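Local coordinates for protein tail component (Lactobacillus phage J-1, PDB 5LY8) that probably recognises host cell-surface saccharides as a carbohydrate-binding module of the phage's evolved distal tail protein, and binds magnesium ions, at residues A[30-42]-A[111-125]. Residues are numbered along the deposited sequence; the frame is centred on the assembly and turned at random.
Sequences TLNNGVTAFPYYE and RFEFNLTYQGKIVAS
E113 meets the loop 35-38 with both carboxylate oxygens: OE1 accepts from A37 N (2.8 Å) and OE2 from F38 N (2.9 Å), each on its syn side. The anti sides are taken by neighbours on the same strand. N115 ND2 reaches OE1 almost straight (175°), while R111 offers NE and NH2 side-on to OE2. Five N-H donors thus hold this buried carboxylate and probably keep it ionised. N115 ND2 also donates to V35 O (3.0 Å, donor tilted from the carbonyl plane), and S125 OG bonds to N115 OD1, fixing the amide's flip. With CG anti to the backbone N (chi1 180°), F38 lays CD1 over the centre of one guanidinium face of R111, F38 CD1 3.8 Å from R111 CZ, the two planes 56° apart; W73 meets the ring edge-to-face. A37 CB sits 3.4 Å from S125 OG. Against this tight, buried cluster, the hairpin end is looser and mostly apolar: partly exposed V35 touches T117 CG2 and, through CG1, buried I122 CD1 (3.7 Å), while V35 CG2 rests against exposed G120 O (3.6 Å) in the type I' turn 118-121. A loop pinned through backbone N-H and carbonyl groups across a beta-sheet face fits the beta-sandwich of this concanavalin-clan carbohydrate-binding module.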
ATOM      1  N   THR A  30       1.524 -14.604   3.540  1.00 15.40           N
ATOM      2  CA  THR A  30       0.555 -15.400   2.814  1.00 16.29           C
ATOM      3  C   THR A  30       0.217 -14.721   1.506  1.00 16.61           C
ATOM      4  O   THR A  30       0.154 -13.485   1.427  1.00 14.81           O
ATOM      5  CB  THR A  30      -0.654 -15.748   3.660  1.00 23.11           C
ATOM      6  OG1 THR A  30      -1.231 -14.551   4.126  1.00 20.87           O
ATOM      7  CG2 THR A  30      -0.308 -16.657   4.834  1.00 25.08           C
ATOM      8  N   LEU A  31      -0.000 -15.524   0.486  1.00 14.57           N
ATOM      9  CA  LEU A  31      -0.272 -15.059  -0.853  1.00 14.18           C
ATOM     10  C   LEU A  31      -1.728 -15.073  -1.176  1.00 14.72           C
ATOM     11  O   LEU A  31      -2.430 -16.035  -0.865  1.00 14.94           O
ATOM     12  CB  LEU A  31       0.481 -15.952  -1.855  1.00 15.78           C
ATOM     13  CG  LEU A  31       2.008 -15.989  -1.674  1.00 20.45           C
ATOM     14  CD1 LEU A  31       2.639 -17.176  -2.426  1.00 21.85           C
ATOM     15  CD2 LEU A  31       2.640 -14.640  -2.036  1.00 23.17           C
ATOM     16  N   ASN A  32      -2.209 -13.998  -1.816  1.00 12.90           N
ATOM     17  CA  ASN A  32      -3.556 -13.944  -2.357  1.00 12.91           C
ATOM     18  C   ASN A  32      -4.681 -14.261  -1.361  1.00 14.04           C
ATOM     19  O   ASN A  32      -5.703 -14.845  -1.751  1.00 14.58           O
ATOM     20  CB  ASN A  32      -3.633 -14.839  -3.608  1.00 12.84           C
ATOM     21  CG  ASN A  32      -2.682 -14.339  -4.656  1.00 13.48           C
ATOM     22  OD1 ASN A  32      -2.565 -13.123  -4.858  1.00 13.82           O
ATOM     23  ND2 ASN A  32      -2.047 -15.236  -5.385  1.00 14.83           N
ATOM     24  N   ASN A  33      -4.548 -13.792  -0.113  1.00 13.03           N
ATOM     25  CA  ASN A  33      -5.585 -14.041   0.890  1.00 13.63           C
ATOM     26  C   ASN A  33      -5.669 -12.887   1.888  1.00 17.12           C
ATOM     27  O   ASN A  33      -5.927 -13.109   3.088  1.00 18.19           O
ATOM     28  CB  ASN A  33      -5.312 -15.387   1.598  1.00 15.97           C
ATOM     29  CG  ASN A  33      -4.123 -15.340   2.530  1.00 26.97           C
ATOM     30  OD1 ASN A  33      -3.239 -14.479   2.410  1.00 20.98           O
ATOM     31  ND2 ASN A  33      -4.113 -16.199   3.547  1.00 23.40           N
ATOM     32  N   GLY A  34      -5.453 -11.669   1.402  1.00 13.88           N
ATOM     33  CA  GLY A  34      -5.489 -10.499   2.258  1.00 13.05           C
ATOM     34  C   GLY A  34      -6.721  -9.649   2.078  1.00 13.29           C
ATOM     35  O   GLY A  34      -7.770 -10.127   1.640  1.00 13.10           O
ATOM     36  N   VAL A  35      -6.579  -8.370   2.403  1.00 11.16           N
ATOM     37  CA  VAL A  35      -7.702  -7.435   2.382  1.00 10.70           C
ATOM     38  C   VAL A  35      -7.411  -6.334   1.379  1.00 10.39           C
ATOM     39  O   VAL A  35      -6.332  -5.729   1.403  1.00 11.27           O
ATOM     40  CB  VAL A  35      -7.938  -6.810   3.779  1.00 12.90           C
ATOM     41  CG1 VAL A  35      -9.219  -5.988   3.786  1.00 13.16           C
ATOM     42  CG2 VAL A  35      -7.968  -7.869   4.885  1.00 13.32           C
ATOM     43  N   THR A  36      -8.369  -6.082   0.478  1.00 10.20           N
ATOM     44  CA  THR A  36      -8.267  -4.998  -0.515  1.00 10.36           C
ATOM     45  C   THR A  36      -9.225  -3.879  -0.167  1.00 10.50           C
ATOM     46  O   THR A  36     -10.193  -4.111   0.549  1.00 12.38           O
ATOM     47  CB  THR A  36      -8.565  -5.489  -1.935  1.00 11.42           C
ATOM     48  OG1 THR A  36      -9.947  -5.888  -2.028  1.00 12.89           O
ATOM     49  CG2 THR A  36      -7.660  -6.617  -2.341  1.00 13.40           C
ATOM     50  N   ALA A  37      -8.949  -2.655  -0.635  1.00 10.15           N
ATOM     51  CA  ALA A  37      -9.737  -1.487  -0.289  1.00 10.80           C
ATOM     52  C   ALA A  37     -10.575  -0.932  -1.433  1.00 11.74           C
ATOM     53  O   ALA A  37     -11.642  -0.363  -1.181  1.00 11.94           O
ATOM     54  CB  ALA A  37      -8.820  -0.393   0.257  1.00 11.18           C
ATOM     55  N   PHE A  38     -10.125  -1.076  -2.694  1.00 10.60           N
ATOM     56  CA  PHE A  38     -10.825  -0.457  -3.823  1.00 10.63           C
ATOM     57  C   PHE A  38     -12.326  -0.770  -3.742  1.00 11.39           C
ATOM     58  O   PHE A  38     -12.719  -1.942  -3.716  1.00 10.68           O
ATOM     59  CB  PHE A  38     -10.253  -0.948  -5.147  1.00 10.92           C
ATOM     60  CG  PHE A  38     -10.973  -0.320  -6.313  1.00  9.49           C
ATOM     61  CD1 PHE A  38     -10.831   1.035  -6.592  1.00 10.92           C
ATOM     62  CD2 PHE A  38     -11.825  -1.071  -7.102  1.00 10.55           C
ATOM     63  CE1 PHE A  38     -11.507   1.613  -7.662  1.00 11.40           C
ATOM     64  CE2 PHE A  38     -12.514  -0.478  -8.165  1.00 11.50           C
ATOM     65  CZ  PHE A  38     -12.348   0.857  -8.435  1.00 10.35           C
ATOM     66  N   PRO A  39     -13.184   0.268  -3.716  1.00 10.46           N
ATOM     67  CA  PRO A  39     -14.632   0.033  -3.519  1.00 10.70           C
ATOM     68  C   PRO A  39     -15.306  -0.275  -4.847  1.00 11.79           C
ATOM     69  O   PRO A  39     -16.027   0.559  -5.430  1.00 11.55           O
ATOM     70  CB  PRO A  39     -15.120   1.353  -2.915  1.00 12.09           C
ATOM     71  CG  PRO A  39     -14.194   2.392  -3.493  1.00 13.60           C
ATOM     72  CD  PRO A  39     -12.850   1.711  -3.666  1.00 11.64           C
ATOM     73  N   TYR A  40     -15.069  -1.505  -5.327  1.00 10.58           N
ATOM     74  CA  TYR A  40     -15.593  -1.925  -6.628  1.00 10.32           C
ATOM     75  C   TYR A  40     -17.086  -1.720  -6.757  1.00 12.72           C
ATOM     76  O   TYR A  40     -17.573  -1.393  -7.837  1.00 12.27           O
ATOM     77  CB  TYR A  40     -15.258  -3.415  -6.884  1.00 11.18           C
ATOM     78  CG  TYR A  40     -15.727  -4.374  -5.804  1.00 11.86           C
ATOM     79  CD1 TYR A  40     -14.918  -4.664  -4.713  1.00 13.25           C
ATOM     80  CD2 TYR A  40     -16.986  -4.975  -5.869  1.00 12.53           C
ATOM     81  CE1 TYR A  40     -15.335  -5.547  -3.720  1.00 14.95           C
ATOM     82  CE2 TYR A  40     -17.425  -5.834  -4.857  1.00 14.05           C
ATOM     83  CZ  TYR A  40     -16.581  -6.125  -3.798  1.00 17.75           C
ATOM     84  OH  TYR A  40     -16.975  -6.992  -2.800  1.00 21.33           O
ATOM     85  N   TYR A  41     -17.802  -1.903  -5.648  1.00 11.79           N
ATOM     86  CA  TYR A  41     -19.260  -1.819  -5.550  1.00 12.65           C
ATOM     87  C   TYR A  41     -19.785  -0.399  -5.786  1.00 13.78           C
ATOM     88  O   TYR A  41     -20.992  -0.217  -5.922  1.00 16.93           O
ATOM     89  CB  TYR A  41     -19.755  -2.393  -4.202  1.00 15.30           C
ATOM     90  CG  TYR A  41     -18.896  -1.972  -3.048  1.00 16.07           C
ATOM     91  CD1 TYR A  41     -17.788  -2.720  -2.677  1.00 16.58           C
ATOM     92  CD2 TYR A  41     -19.124  -0.762  -2.380  1.00 18.07           C
ATOM     93  CE1 TYR A  41     -16.917  -2.274  -1.684  1.00 18.53           C
ATOM     94  CE2 TYR A  41     -18.257  -0.315  -1.393  1.00 19.90           C
ATOM     95  CZ  TYR A  41     -17.160  -1.072  -1.051  1.00 21.92           C
ATOM     96  OH  TYR A  41     -16.303  -0.608  -0.075  1.00 25.53           O
ATOM     97  N   GLU A  42     -18.911   0.609  -5.701  1.00 11.97           N
ATOM     98  CA  GLU A  42     -19.271   1.993  -6.019  1.00 11.99           C
ATOM     99  C   GLU A  42     -18.887   2.369  -7.440  1.00 13.07           C
ATOM    100  O   GLU A  42     -19.304   3.420  -7.897  1.00 13.71           O
ATOM    101  CB  GLU A  42     -18.596   2.954  -5.037  1.00 13.87           C
ATOM    102  CG  GLU A  42     -19.123   2.779  -3.620  1.00 16.87           C
ATOM    103  CD  GLU A  42     -18.409   3.546  -2.538  1.00 21.11           C
ATOM    104  OE1 GLU A  42     -17.424   4.257  -2.839  1.00 17.42           O
ATOM    105  OE2 GLU A  42     -18.865   3.447  -1.371  1.00 22.82           O
ATOM    106  N   ARG A 111      -2.721  -0.354 -10.622  1.00 10.03           N
ATOM    107  CA  ARG A 111      -2.999   0.122  -9.274  1.00  9.79           C
ATOM    108  C   ARG A 111      -2.129  -0.644  -8.309  1.00 10.45           C
ATOM    109  O   ARG A 111      -1.893  -1.837  -8.511  1.00  9.65           O
ATOM    110  CB  ARG A 111      -4.503  -0.129  -8.933  1.00 10.48           C
ATOM    111  CG  ARG A 111      -4.903   0.098  -7.486  1.00 10.81           C
ATOM    112  CD  ARG A 111      -6.398  -0.208  -7.287  1.00 10.57           C
ATOM    113  NE  ARG A 111      -6.854   0.219  -5.960  1.00 10.34           N
ATOM    114  CZ  ARG A 111      -7.219   1.445  -5.645  1.00 10.05           C
ATOM    115  NH1 ARG A 111      -7.253   2.397  -6.575  1.00 11.30           N
ATOM    116  NH2 ARG A 111      -7.537   1.742  -4.400  1.00 11.04           N
ATOM    117  N   PHE A 112      -1.712   0.014  -7.213  1.00  9.50           N
ATOM    118  CA  PHE A 112      -1.223  -0.721  -6.055  1.00  8.99           C
ATOM    119  C   PHE A 112      -1.878  -0.192  -4.806  1.00  9.86           C
ATOM    120  O   PHE A 112      -2.285   0.972  -4.750  1.00  9.62           O
ATOM    121  CB  PHE A 112       0.309  -0.791  -5.913  1.00  9.81           C
ATOM    122  CG  PHE A 112       1.055   0.494  -5.691  1.00  9.65           C
ATOM    123  CD1 PHE A 112       0.940   1.190  -4.493  1.00 11.36           C
ATOM    124  CD2 PHE A 112       1.988   0.937  -6.617  1.00 11.22           C
ATOM    125  CE1 PHE A 112       1.680   2.355  -4.269  1.00 11.42           C
ATOM    126  CE2 PHE A 112       2.770   2.065  -6.361  1.00 11.71           C
ATOM    127  CZ  PHE A 112       2.627   2.753  -5.182  1.00 11.04           C
ATOM    128  N   GLU A 113      -2.011  -1.080  -3.818  1.00  8.60           N
ATOM    129  CA  GLU A 113      -2.468  -0.752  -2.475  1.00  8.57           C
ATOM    130  C   GLU A 113      -1.471  -1.272  -1.478  1.00  9.55           C
ATOM    131  O   GLU A 113      -1.049  -2.432  -1.571  1.00  9.17           O
ATOM    132  CB  GLU A 113      -3.837  -1.368  -2.161  1.00  9.57           C
ATOM    133  CG  GLU A 113      -4.967  -0.794  -2.987  1.00 10.02           C
ATOM    134  CD  GLU A 113      -6.326  -1.369  -2.655  1.00  8.59           C
ATOM    135  OE1 GLU A 113      -6.441  -2.192  -1.709  1.00  9.22           O
ATOM    136  OE2 GLU A 113      -7.290  -0.998  -3.374  1.00  9.40           O
ATOM    137  N   PHE A 114      -1.132  -0.434  -0.491  1.00  8.74           N
ATOM    138  CA  PHE A 114      -0.408  -0.843   0.709  1.00  8.72           C
ATOM    139  C   PHE A 114      -1.377  -0.578   1.859  1.00  9.91           C
ATOM    140  O   PHE A 114      -1.719   0.579   2.146  1.00  9.11           O
ATOM    141  CB  PHE A 114       0.921  -0.115   0.880  1.00  9.43           C
ATOM    142  CG  PHE A 114       1.920  -0.530  -0.178  1.00  9.52           C
ATOM    143  CD1 PHE A 114       2.442  -1.807  -0.188  1.00 10.38           C
ATOM    144  CD2 PHE A 114       2.289   0.340  -1.189  1.00 10.32           C
ATOM    145  CE1 PHE A 114       3.345  -2.209  -1.187  1.00 10.11           C
ATOM    146  CE2 PHE A 114       3.209  -0.054  -2.182  1.00 10.31           C
ATOM    147  CZ  PHE A 114       3.739  -1.325  -2.161  1.00 10.27           C
ATOM    148  N   ASN A 115      -1.858  -1.669   2.480  1.00  9.52           N
ATOM    149  CA  ASN A 115      -2.935  -1.629   3.454  1.00 10.14           C
ATOM    150  C   ASN A 115      -2.540  -2.149   4.800  1.00 10.61           C
ATOM    151  O   ASN A 115      -1.786  -3.125   4.896  1.00 10.80           O
ATOM    152  CB  ASN A 115      -4.085  -2.531   2.929  1.00 10.15           C
ATOM    153  CG  ASN A 115      -4.643  -2.063   1.614  1.00  9.38           C
ATOM    154  OD1 ASN A 115      -4.515  -0.889   1.273  1.00  9.71           O
ATOM    155  ND2 ASN A 115      -5.236  -2.959   0.842  1.00 10.18           N
ATOM    156  N   LEU A 116      -3.080  -1.503   5.841  1.00 10.20           N
ATOM    157  CA  LEU A 116      -2.969  -1.954   7.228  1.00 10.07           C
ATOM    158  C   LEU A 116      -4.384  -2.291   7.669  1.00 10.57           C
ATOM    159  O   LEU A 116      -5.333  -1.540   7.391  1.00 11.18           O
ATOM    160  CB  LEU A 116      -2.332  -0.892   8.117  1.00 10.36           C
ATOM    161  CG  LEU A 116      -0.869  -0.612   7.753  1.00 11.69           C
ATOM    162  CD1 LEU A 116      -0.377   0.615   8.444  1.00 13.11           C
ATOM    163  CD2 LEU A 116       0.051  -1.810   8.064  1.00 12.39           C
ATOM    164  N   THR A 117      -4.522  -3.431   8.353  1.00 10.68           N
ATOM    165  CA  THR A 117      -5.822  -3.983   8.694  1.00 11.10           C
ATOM    166  C   THR A 117      -5.928  -4.356  10.144  1.00 11.94           C
ATOM    167  O   THR A 117      -4.916  -4.461  10.840  1.00 11.48           O
ATOM    168  CB  THR A 117      -6.079  -5.223   7.797  1.00 12.72           C
ATOM    169  OG1 THR A 117      -5.127  -6.258   8.087  1.00 12.62           O
ATOM    170  CG2 THR A 117      -6.012  -4.889   6.297  1.00 13.07           C
ATOM    171  N   TYR A 118      -7.160  -4.595  10.584  1.00 11.19           N
ATOM    172  CA  TYR A 118      -7.441  -5.108  11.918  1.00 11.95           C
ATOM    173  C   TYR A 118      -8.615  -6.037  11.814  1.00 13.14           C
ATOM    174  O   TYR A 118      -9.687  -5.639  11.325  1.00 12.77           O
ATOM    175  CB  TYR A 118      -7.722  -4.022  12.973  1.00 13.09           C
ATOM    176  CG  TYR A 118      -7.803  -4.589  14.378  1.00 12.39           C
ATOM    177  CD1 TYR A 118      -6.685  -5.152  14.980  1.00 13.61           C
ATOM    178  CD2 TYR A 118      -9.003  -4.601  15.084  1.00 13.25           C
ATOM    179  CE1 TYR A 118      -6.751  -5.698  16.255  1.00 13.36           C
ATOM    180  CE2 TYR A 118      -9.068  -5.121  16.374  1.00 13.81           C
ATOM    181  CZ  TYR A 118      -7.935  -5.659  16.955  1.00 13.98           C
ATOM    182  OH  TYR A 118      -7.990  -6.192  18.220  1.00 14.08           O
ATOM    183  N   GLN A 119      -8.469  -7.273  12.310  1.00 13.55           N
ATOM    184  CA  GLN A 119      -9.534  -8.278  12.297  1.00 14.05           C
ATOM    185  C   GLN A 119     -10.230  -8.353  10.929  1.00 16.18           C
ATOM    186  O   GLN A 119     -11.455  -8.461  10.861  1.00 16.23           O
ATOM    187  CB  GLN A 119     -10.522  -8.093  13.481  1.00 14.82           C
ATOM    188  CG  GLN A 119      -9.801  -8.251  14.821  1.00 15.01           C
ATOM    189  CD  GLN A 119     -10.691  -8.164  16.050  1.00 17.81           C
ATOM    190  OE1 GLN A 119     -11.679  -7.390  16.161  1.00 17.40           O
ATOM    191  NE2 GLN A 119     -10.292  -8.883  17.075  1.00 17.41           N
ATOM    192  N   GLY A 120      -9.440  -8.278   9.850  1.00 14.24           N
ATOM    193  CA  GLY A 120      -9.963  -8.465   8.509  1.00 13.80           C
ATOM    194  C   GLY A 120     -10.509  -7.232   7.825  1.00 14.67           C
ATOM    195  O   GLY A 120     -11.021  -7.345   6.701  1.00 14.87           O
ATOM    196  N   LYS A 121     -10.438  -6.064   8.466  1.00 13.03           N
ATOM    197  CA  LYS A 121     -10.951  -4.837   7.871  1.00 12.56           C
ATOM    198  C   LYS A 121      -9.829  -3.861   7.634  1.00 12.64           C
ATOM    199  O   LYS A 121      -8.880  -3.793   8.423  1.00 12.23           O
ATOM    200  CB  LYS A 121     -11.992  -4.198   8.802  1.00 13.76           C
ATOM    201  CG  LYS A 121     -13.296  -5.002   8.873  1.00 15.86           C
ATOM    202  CD  LYS A 121     -14.408  -4.210   9.586  1.00 18.99           C
ATOM    203  CE  LYS A 121     -15.661  -5.036   9.793  1.00 26.17           C
ATOM    204  NZ  LYS A 121     -16.389  -5.230   8.514  1.00 32.97           N
ATOM    205  N   ILE A 122      -9.938  -3.063   6.568  1.00 11.25           N
ATOM    206  CA  ILE A 122      -9.012  -1.971   6.339  1.00 10.94           C
ATOM    207  C   ILE A 122      -9.088  -0.958   7.481  1.00 11.59           C
ATOM    208  O   ILE A 122     -10.183  -0.519   7.872  1.00 11.95           O
ATOM    209  CB  ILE A 122      -9.365  -1.242   5.019  1.00 10.73           C
ATOM    210  CG1 ILE A 122      -9.274  -2.155   3.781  1.00 10.84           C
ATOM    211  CG2 ILE A 122      -8.513   0.041   4.838  1.00 11.93           C
ATOM    212  CD1 ILE A 122      -7.810  -2.598   3.431  1.00 11.42           C
ATOM    213  N   VAL A 123      -7.900  -0.572   7.973  1.00 11.18           N
ATOM    214  CA  VAL A 123      -7.735   0.542   8.877  1.00 10.83           C
ATOM    215  C   VAL A 123      -7.155   1.713   8.061  1.00 11.34           C
ATOM    216  O   VAL A 123      -7.681   2.821   8.128  1.00 11.53           O
ATOM    217  CB  VAL A 123      -6.909   0.190  10.124  1.00 13.79           C
ATOM    218  CG1 VAL A 123      -6.574   1.441  10.950  1.00 14.12           C
ATOM    219  CG2 VAL A 123      -7.652  -0.825  10.980  1.00 14.21           C
ATOM    220  N   ALA A 124      -6.098   1.464   7.274  1.00 10.85           N
ATOM    221  CA  ALA A 124      -5.535   2.502   6.402  1.00 10.20           C
ATOM    222  C   ALA A 124      -5.142   1.883   5.081  1.00 10.90           C
ATOM    223  O   ALA A 124      -4.629   0.760   5.054  1.00 11.00           O
ATOM    224  CB  ALA A 124      -4.309   3.164   7.059  1.00 12.21           C
ATOM    225  N   SER A 125      -5.355   2.623   3.978  1.00 10.03           N
ATOM    226  CA  SER A 125      -5.007   2.149   2.646  1.00  9.54           C
ATOM    227  C   SER A 125      -4.389   3.251   1.833  1.00 10.13           C
ATOM    228  O   SER A 125      -5.034   4.297   1.597  1.00 10.30           O
ATOM    229  CB  SER A 125      -6.245   1.620   1.923  1.00  9.98           C
ATOM    230  OG  SER A 125      -5.913   1.264   0.582  1.00 10.50           O
TER